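Local coordinates for protein adenylosuccinate lyase (Francisella tularensis subsp. tularensis SCHU S4, PDB 4EEI) that probably cleaves adenylosuccinate to AMP and fumarate, and the succinylated imidazole carboxamide ribotide likewise, in two steps of purine biosynthesis, at residues S353-H358 with P407-E412. Residues are numbered along the deposited sequence; the frame is centred on the assembly and turned at random.
Sequences SSFYLH and PEMDFE
Phe355, on helix 352-363, faces Met409 in the loop leading into helix 411-418, their CA atoms 9.6 Å apart, so side chains alone bridge the two backbones. The Met409 side chain, bent at chi2 and chi3, brings its thioether over one face of the Phe355 ring: its methyl CE sits almost on the ring normal, 3.9 Å from the centroid, a CH-pi contact, while SD approaches obliquely at 4.3 Å from the same centroid. Closer to the backbone, Met409 CG meets Phe355 CE2 at 3.7 Å. A chi1 of 170°, which sets CG opposite the backbone N, carries the Phe355 ring out to the loop, where Pro407 CG touches its edge, 4.0 Å from Phe355 CZ. Tyr356 runs alongside Met409 in the reverse sense, its OH 3.2 Å from Met409 CB; the hydroxyl of this buried residue is hydrogen-bonded to Ser389 OG, which also bonds Pro407 O and thus ties the loop to helix 388-400. Asp410, the N-cap residue of helix 411-418, accepts a hydrogen bond from Gly413 N through OD1. Thr417 and Tyr418 also touch Phe355 and Met409. This Met-aromatic contact packs helix 352-363 against the loop before helix 411-418 in the helical C-terminal domain of the fumarase/aspartase superfamily, away from the AMP pocket.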
loop_
_atom_site.group_PDB
_atom_site.type_symbol
_atom_site.label_atom_id
_atom_site.label_comp_id
_atom_site.label_asym_id
_atom_site.label_seq_id
_atom_site.Cartn_x
_atom_site.Cartn_y
_atom_site.Cartn_z
ATOM N N SER B 353 -34.988 -5.979 27.090
ATOM C CA SER B 353 -35.728 -4.728 27.208
ATOM C C SER B 353 -36.155 -4.204 25.844
ATOM O O SER B 353 -37.297 -3.772 25.667
ATOM C CB SER B 353 -34.902 -3.681 27.949
ATOM O OG SER B 353 -34.718 -4.061 29.297
ATOM N N SER B 354 -35.241 -4.253 24.879
ATOM C CA SER B 354 -35.578 -3.842 23.522
ATOM C C SER B 354 -36.682 -4.727 22.952
ATOM O O SER B 354 -37.562 -4.245 22.243
ATOM C CB SER B 354 -34.356 -3.869 22.605
ATOM O OG SER B 354 -34.728 -3.518 21.283
ATOM N N PHE B 355 -36.638 -6.017 23.272
ATOM C CA PHE B 355 -37.669 -6.930 22.802
ATOM C C PHE B 355 -39.032 -6.506 23.335
ATOM O O PHE B 355 -39.971 -6.288 22.563
ATOM C CB PHE B 355 -37.361 -8.372 23.207
ATOM C CG PHE B 355 -38.502 -9.316 22.957
ATOM C CD1 PHE B 355 -38.757 -9.789 21.677
ATOM C CD2 PHE B 355 -39.341 -9.704 23.993
ATOM C CE1 PHE B 355 -39.816 -10.648 21.436
ATOM C CE2 PHE B 355 -40.401 -10.559 23.760
ATOM C CZ PHE B 355 -40.639 -11.030 22.477
ATOM N N TYR B 356 -39.125 -6.377 24.655
ATOM C CA TYR B 356 -40.360 -5.957 25.314
ATOM C C TYR B 356 -40.805 -4.557 24.913
ATOM O O TYR B 356 -42.003 -4.290 24.828
ATOM C CB TYR B 356 -40.206 -6.032 26.832
ATOM C CG TYR B 356 -40.098 -7.444 27.339
ATOM C CD1 TYR B 356 -41.072 -8.385 27.034
ATOM C CD2 TYR B 356 -39.013 -7.845 28.100
ATOM C CE1 TYR B 356 -40.975 -9.682 27.488
ATOM C CE2 TYR B 356 -38.906 -9.137 28.555
ATOM C CZ TYR B 356 -39.887 -10.052 28.248
ATOM O OH TYR B 356 -39.778 -11.345 28.709
ATOM N N LEU B 357 -39.851 -3.658 24.687
ATOM C CA LEU B 357 -40.206 -2.308 24.261
ATOM C C LEU B 357 -40.928 -2.369 22.921
ATOM O O LEU B 357 -42.009 -1.800 22.761
ATOM C CB LEU B 357 -38.970 -1.409 24.160
ATOM C CG LEU B 357 -39.258 0.024 23.702
ATOM C CD1 LEU B 357 -40.393 0.626 24.509
ATOM C CD2 LEU B 357 -38.027 0.896 23.815
ATOM N N HIS B 358 -40.320 -3.074 21.970
ATOM C CA HIS B 358 -40.921 -3.279 20.660
ATOM C C HIS B 358 -42.258 -3.999 20.766
ATOM O O HIS B 358 -43.208 -3.665 20.058
ATOM C CB HIS B 358 -39.984 -4.076 19.758
ATOM C CG HIS B 358 -38.884 -3.261 19.153
ATOM N ND1 HIS B 358 -37.688 -3.029 19.800
ATOM C CD2 HIS B 358 -38.793 -2.635 17.957
ATOM C CE1 HIS B 358 -36.908 -2.295 19.024
ATOM N NE2 HIS B 358 -37.553 -2.044 17.899
ATOM N N PRO B 407 -45.178 -13.711 24.765
ATOM C CA PRO B 407 -44.517 -15.019 24.783
ATOM C C PRO B 407 -43.476 -15.093 25.895
ATOM O O PRO B 407 -42.849 -14.085 26.224
ATOM C CB PRO B 407 -43.838 -15.082 23.416
ATOM C CG PRO B 407 -43.529 -13.652 23.098
ATOM C CD PRO B 407 -44.680 -12.849 23.677
ATOM N N GLU B 408 -43.322 -16.277 26.475
ATOM C CA GLU B 408 -42.376 -16.486 27.560
ATOM C C GLU B 408 -40.949 -16.381 27.042
ATOM O O GLU B 408 -40.576 -17.058 26.086
ATOM C CB GLU B 408 -42.600 -17.854 28.207
ATOM C CG GLU B 408 -41.688 -18.138 29.387
ATOM C CD GLU B 408 -41.951 -17.215 30.559
ATOM O OE1 GLU B 408 -41.011 -16.958 31.339
ATOM O OE2 GLU B 408 -43.099 -16.747 30.700
ATOM N N MET B 409 -40.157 -15.526 27.674
ATOM C CA MET B 409 -38.781 -15.321 27.250
ATOM C C MET B 409 -37.787 -16.099 28.104
ATOM O O MET B 409 -36.803 -15.545 28.587
ATOM C CB MET B 409 -38.433 -13.832 27.239
ATOM C CG MET B 409 -38.974 -13.084 26.030
ATOM S SD MET B 409 -38.817 -14.015 24.494
ATOM C CE MET B 409 -37.375 -13.231 23.779
ATOM N N ASP B 410 -38.050 -17.388 28.283
ATOM C CA ASP B 410 -37.088 -18.268 28.928
ATOM C C ASP B 410 -36.050 -18.646 27.881
ATOM O O ASP B 410 -36.067 -18.113 26.774
ATOM C CB ASP B 410 -37.772 -19.514 29.491
ATOM C CG ASP B 410 -38.604 -20.241 28.457
ATOM O OD1 ASP B 410 -38.696 -19.753 27.313
ATOM O OD2 ASP B 410 -39.167 -21.305 28.791
ATOM N N PHE B 411 -35.149 -19.559 28.220
ATOM C CA PHE B 411 -34.106 -19.948 27.280
ATOM C C PHE B 411 -34.686 -20.415 25.950
ATOM O O PHE B 411 -34.269 -19.955 24.888
ATOM C CB PHE B 411 -33.202 -21.028 27.872
ATOM C CG PHE B 411 -31.963 -21.284 27.062
ATOM C CD1 PHE B 411 -30.982 -20.315 26.953
ATOM C CD2 PHE B 411 -31.786 -22.487 26.404
ATOM C CE1 PHE B 411 -29.843 -20.543 26.207
ATOM C CE2 PHE B 411 -30.649 -22.722 25.655
ATOM C CZ PHE B 411 -29.676 -21.749 25.557
ATOM N N GLU B 412 -35.664 -21.312 26.018
ATOM C CA GLU B 412 -36.288 -21.867 24.821
ATOM C C GLU B 412 -36.983 -20.792 23.993
ATOM O O GLU B 412 -36.900 -20.793 22.768
ATOM C CB GLU B 412 -37.290 -22.959 25.198
ATOM C CG GLU B 412 -36.654 -24.277 25.607
ATOM C CD GLU B 412 -37.572 -25.461 25.376
ATOM O OE1 GLU B 412 -38.802 -25.255 25.277
ATOM O OE2 GLU B 412 -37.065 -26.600 25.289
#